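PDB 5XH9: extracellular invertase from Aspergillus kawachii, which probably hydrolyses sucrose and related fructosides, releasing fructose. Local coordinates for residues 428-433 and 447-452; 454-459 and 477-482. All blocks are in the same frame, centred on the assembly; numbering follows the deposited sequence.

How the contacts relate
Both contacts lie between the two facing sheets of the C-terminal beta-sandwich domain, their centres about 10 Å apart; contact 2 joins strand to strand, contact 1 a strand to a loop. Contact 2 is core: strand 455-463 of one sheet meets strand 474-481 of the other through aliphatic and aromatic side chains, nearly all buried. Contact 1 lies at the surface, where strand 430-439 meets the loop that runs from the short strand 444-446 to strand 455-463, and its chemistry changes accordingly, to a cationic guanidinium stacked on a phenylalanine. The two touch directly: Phe447 CZ is 3.6 Å from Phe477 CE2, and Pro451 packs on Phe456, so the loop of contact 1 borders the core of contact 2.

Contact 1 (428-433 and 447-452); sequences SGTSFT and FKRSPS
Strand 430-433 and the irregular segment 447-452 approach most closely at Phe432 and Arg449, whose CA atoms stand 8.3 Å apart, a spacing bridged by side chains. Arg449 lays its extended chain over one face of the Phe432 ring: CD sits above the ring centre, 3.8 Å from the centroid, as a CH-pi contact, and the guanidinium continues off-centre toward the CD1 side, with its plane only 16° from that of the ring. This is a stacked cation-pi pair, with Arg449 CZ 4.0 Å from the Phe432 centroid. CG of Arg449 is anti to the backbone N (chi1 -172°), and the extended chain then runs over the ring from its CE2 side toward CD1. Arginine suits an exposed place like this because its flat cation can cover an aromatic face while its N-H bonds, lying in the guanidinium plane, can remain available to solvent. At the far end Thr430 CG2 touches Arg449 NH2 at 3.8 Å, while the Phe432 edge meets the backbone N of Pro451. Ser450 turns away, its OG hydrogen-bonded to the backbone N of Ile575. Backbone hydrogen bonds tie Phe432 to Val592 and Phe447 to Ile575, strands of opposite sheets, so this pair spans the margin of the beta-sandwich found in family 32 C-terminal domains.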
# COMPACT_ATOMS: atom_id res chain seq x y z
N SER A 428 -44.40 -18.21 -17.49
CA SER A 428 -44.72 -19.63 -17.35
C SER A 428 -46.17 -19.92 -16.95
O SER A 428 -46.76 -20.88 -17.46
CB SER A 428 -43.72 -20.34 -16.40
OG SER A 428 -43.66 -19.75 -15.10
N GLY A 429 -46.76 -19.09 -16.10
CA GLY A 429 -48.07 -19.42 -15.51
C GLY A 429 -49.36 -19.26 -16.34
O GLY A 429 -49.46 -19.71 -17.50
N THR A 430 -50.36 -18.67 -15.68
CA THR A 430 -51.63 -18.26 -16.30
C THR A 430 -51.35 -17.21 -17.37
O THR A 430 -50.41 -16.42 -17.24
CB THR A 430 -52.59 -17.59 -15.26
OG1 THR A 430 -52.64 -18.36 -14.06
CG2 THR A 430 -54.01 -17.40 -15.84
N SER A 431 -52.18 -17.20 -18.40
CA SER A 431 -51.93 -16.38 -19.56
C SER A 431 -53.25 -16.03 -20.25
O SER A 431 -53.95 -16.93 -20.68
CB SER A 431 -51.03 -17.17 -20.50
OG SER A 431 -50.82 -16.46 -21.68
N PHE A 432 -53.59 -14.75 -20.33
CA PHE A 432 -54.81 -14.30 -21.05
C PHE A 432 -54.56 -13.06 -21.89
O PHE A 432 -53.57 -12.38 -21.70
CB PHE A 432 -55.98 -14.05 -20.09
CG PHE A 432 -55.68 -13.08 -18.99
CD1 PHE A 432 -55.12 -13.51 -17.79
CD2 PHE A 432 -55.98 -11.73 -19.13
CE1 PHE A 432 -54.85 -12.62 -16.76
CE2 PHE A 432 -55.71 -10.83 -18.11
CZ PHE A 432 -55.15 -11.28 -16.92
N THR A 433 -55.48 -12.78 -22.81
CA THR A 433 -55.33 -11.68 -23.75
C THR A 433 -56.51 -10.69 -23.65
O THR A 433 -57.65 -11.09 -23.45
CB THR A 433 -55.19 -12.18 -25.20
OG1 THR A 433 -56.46 -12.64 -25.64
CG2 THR A 433 -54.17 -13.34 -25.31
N PHE A 447 -59.54 -2.96 -18.57
CA PHE A 447 -59.44 -4.25 -19.23
C PHE A 447 -60.64 -5.05 -18.76
O PHE A 447 -61.13 -4.82 -17.65
CB PHE A 447 -58.16 -5.00 -18.82
CG PHE A 447 -56.90 -4.57 -19.56
CD1 PHE A 447 -56.72 -3.28 -20.07
CD2 PHE A 447 -55.84 -5.48 -19.68
CE1 PHE A 447 -55.55 -2.93 -20.72
CE2 PHE A 447 -54.67 -5.12 -20.32
CZ PHE A 447 -54.53 -3.85 -20.85
N LYS A 448 -61.09 -5.99 -19.59
CA LYS A 448 -62.19 -6.90 -19.21
C LYS A 448 -61.75 -7.82 -18.09
O LYS A 448 -62.55 -8.13 -17.19
CB LYS A 448 -62.72 -7.69 -20.41
CG LYS A 448 -63.59 -6.83 -21.34
CD LYS A 448 -63.70 -7.39 -22.76
CE LYS A 448 -62.44 -7.09 -23.58
NZ LYS A 448 -62.42 -7.74 -24.92
N ARG A 449 -60.49 -8.26 -18.14
CA ARG A 449 -59.86 -9.01 -17.06
C ARG A 449 -58.48 -8.44 -16.68
O ARG A 449 -57.65 -8.14 -17.55
CB ARG A 449 -59.70 -10.48 -17.43
CG ARG A 449 -59.24 -11.35 -16.27
CD ARG A 449 -58.97 -12.77 -16.76
NE ARG A 449 -58.26 -13.57 -15.76
CZ ARG A 449 -57.77 -14.79 -15.98
NH1 ARG A 449 -57.88 -15.37 -17.18
NH2 ARG A 449 -57.13 -15.43 -15.01
N SER A 450 -58.27 -8.30 -15.38
CA SER A 450 -57.01 -7.88 -14.80
C SER A 450 -56.40 -9.02 -13.98
O SER A 450 -57.13 -9.93 -13.57
CB SER A 450 -57.23 -6.68 -13.90
OG SER A 450 -57.46 -5.54 -14.69
N PRO A 451 -55.07 -8.98 -13.74
CA PRO A 451 -54.46 -9.97 -12.86
C PRO A 451 -54.97 -9.80 -11.43
O PRO A 451 -55.29 -8.69 -11.02
CB PRO A 451 -52.96 -9.67 -12.94
CG PRO A 451 -52.85 -8.28 -13.45
CD PRO A 451 -54.09 -7.99 -14.24
N SER A 452 -55.07 -10.91 -10.70
CA SER A 452 -55.58 -10.90 -9.34
C SER A 452 -54.52 -10.59 -8.26
O SER A 452 -54.87 -10.44 -7.08
CB SER A 452 -56.25 -12.24 -9.03
OG SER A 452 -55.33 -13.31 -9.15

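Contact 2 (454-459 and 477-482); sequences KFFVLS and FQILSS
Leu458 sets one methyl, CD2, over a face of the Phe477 ring, 4.0 Å from the centroid and 15° off the normal, a CH-pi contact displaced toward the rim on the CE1 side. Its CG is anti to the backbone N (chi1 178°), which carries the branch across to the facing strand. Next along, the Phe456 ring presents its edge to Ile479 and Leu480: CZ lies 4.3 Å from Ile479 CB, and CE2 reaches Leu480 CD2. That same leucine methyl lies 3.7 Å from Lys454 CG, where the two side chains cross at about a right angle. Lysine fits this margin because its methylene chain packs on leucine while NZ hydrogen-bonds to Ser567 OG and Tyr569 O. Farther out, Phe587 meets the Phe477 ring edge-to-face, and Val590 touches both Leu458 and Phe477. Phe456 and Leu458 are held in their sheet by backbone hydrogen bonds to Val546 and Leu544, whereas Leu480 and Ser481 face Asn574 in a G1 beta bulge, where the chain turns a corner. Since the groups that meet are hydrocarbon, with the lysine ammonium hydrogen-bonded outside the contact, cohesion between the sheets here rests on dispersion and the hydrophobic effect.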
# COMPACT_ATOMS: atom_id res chain seq x y z
N LYS A 454 -50.21 -8.75 -7.58
CA LYS A 454 -49.26 -7.75 -8.07
C LYS A 454 -47.97 -8.38 -8.66
O LYS A 454 -46.86 -7.92 -8.41
CB LYS A 454 -48.94 -6.77 -6.95
CG LYS A 454 -50.16 -6.01 -6.43
CD LYS A 454 -49.77 -5.14 -5.25
CE LYS A 454 -50.99 -4.48 -4.65
NZ LYS A 454 -50.66 -3.80 -3.38
N PHE A 455 -48.15 -9.42 -9.46
CA PHE A 455 -47.07 -10.22 -10.00
C PHE A 455 -47.46 -10.59 -11.43
O PHE A 455 -48.21 -11.54 -11.66
CB PHE A 455 -46.88 -11.50 -9.15
CG PHE A 455 -46.44 -11.25 -7.74
CD1 PHE A 455 -45.08 -11.17 -7.41
CD2 PHE A 455 -47.37 -11.10 -6.72
CE1 PHE A 455 -44.67 -10.96 -6.09
CE2 PHE A 455 -46.97 -10.87 -5.40
CZ PHE A 455 -45.62 -10.79 -5.08
N PHE A 456 -46.98 -9.83 -12.41
CA PHE A 456 -47.39 -10.07 -13.80
C PHE A 456 -46.46 -9.48 -14.84
O PHE A 456 -45.67 -8.58 -14.54
CB PHE A 456 -48.81 -9.52 -14.04
CG PHE A 456 -48.91 -8.02 -13.95
CD1 PHE A 456 -48.70 -7.21 -15.06
CD2 PHE A 456 -49.25 -7.40 -12.75
CE1 PHE A 456 -48.81 -5.83 -14.97
CE2 PHE A 456 -49.34 -6.02 -12.65
CZ PHE A 456 -49.13 -5.24 -13.76
N VAL A 457 -46.59 -9.98 -16.07
CA VAL A 457 -46.01 -9.37 -17.25
C VAL A 457 -47.12 -8.90 -18.18
O VAL A 457 -48.05 -9.67 -18.46
CB VAL A 457 -45.13 -10.37 -18.05
CG1 VAL A 457 -44.49 -9.68 -19.24
CG2 VAL A 457 -44.05 -11.01 -17.16
N LEU A 458 -47.00 -7.68 -18.70
CA LEU A 458 -47.91 -7.14 -19.69
C LEU A 458 -47.09 -6.79 -20.93
O LEU A 458 -46.13 -6.03 -20.82
CB LEU A 458 -48.57 -5.88 -19.14
CG LEU A 458 -49.53 -5.13 -20.06
CD1 LEU A 458 -50.67 -4.51 -19.28
CD2 LEU A 458 -48.83 -4.04 -20.85
N SER A 459 -47.48 -7.33 -22.08
CA SER A 459 -46.84 -7.05 -23.38
C SER A 459 -47.90 -6.49 -24.34
O SER A 459 -49.00 -7.03 -24.45
CB SER A 459 -46.22 -8.32 -24.03
OG SER A 459 -45.85 -9.28 -23.06
N PHE A 477 -50.63 2.60 -20.34
CA PHE A 477 -51.47 1.81 -19.46
C PHE A 477 -51.48 2.36 -18.04
O PHE A 477 -50.51 2.95 -17.58
CB PHE A 477 -51.02 0.33 -19.43
CG PHE A 477 -51.04 -0.34 -20.76
CD1 PHE A 477 -49.91 -0.32 -21.58
CD2 PHE A 477 -52.17 -1.02 -21.20
CE1 PHE A 477 -49.92 -0.94 -22.81
CE2 PHE A 477 -52.17 -1.64 -22.44
CZ PHE A 477 -51.05 -1.60 -23.25
N GLN A 478 -52.61 2.18 -17.38
CA GLN A 478 -52.75 2.40 -15.96
C GLN A 478 -52.74 1.02 -15.35
O GLN A 478 -53.51 0.15 -15.77
CB GLN A 478 -54.04 3.13 -15.62
CG GLN A 478 -54.02 3.67 -14.21
CD GLN A 478 -55.29 4.40 -13.80
OE1 GLN A 478 -56.31 3.77 -13.53
NE2 GLN A 478 -55.20 5.71 -13.70
N ILE A 479 -51.86 0.83 -14.36
CA ILE A 479 -51.68 -0.44 -13.66
C ILE A 479 -51.76 -0.23 -12.15
O ILE A 479 -51.74 0.91 -11.65
CB ILE A 479 -50.32 -1.12 -14.03
CG1 ILE A 479 -49.11 -0.32 -13.51
CG2 ILE A 479 -50.23 -1.31 -15.54
CD1 ILE A 479 -47.77 -0.97 -13.81
N LEU A 480 -51.81 -1.35 -11.44
CA LEU A 480 -51.85 -1.38 -9.98
C LEU A 480 -52.90 -0.40 -9.43
O LEU A 480 -52.63 0.41 -8.54
CB LEU A 480 -50.47 -1.12 -9.40
CG LEU A 480 -49.38 -2.14 -9.79
CD1 LEU A 480 -47.99 -1.61 -9.43
CD2 LEU A 480 -49.60 -3.48 -9.11
N SER A 481 -54.10 -0.46 -10.01
CA SER A 481 -55.13 0.52 -9.69
C SER A 481 -56.32 -0.05 -8.94
O SER A 481 -56.68 -1.24 -9.06
CB SER A 481 -55.59 1.31 -10.95
OG SER A 481 -56.51 0.58 -11.72
N SER A 482 -56.88 0.82 -8.13
CA SER A 482 -58.08 0.56 -7.36
C SER A 482 -58.66 1.93 -7.07
O SER A 482 -58.25 2.92 -7.70
CB SER A 482 -57.71 -0.19 -6.06
OG SER A 482 -56.87 0.62 -5.24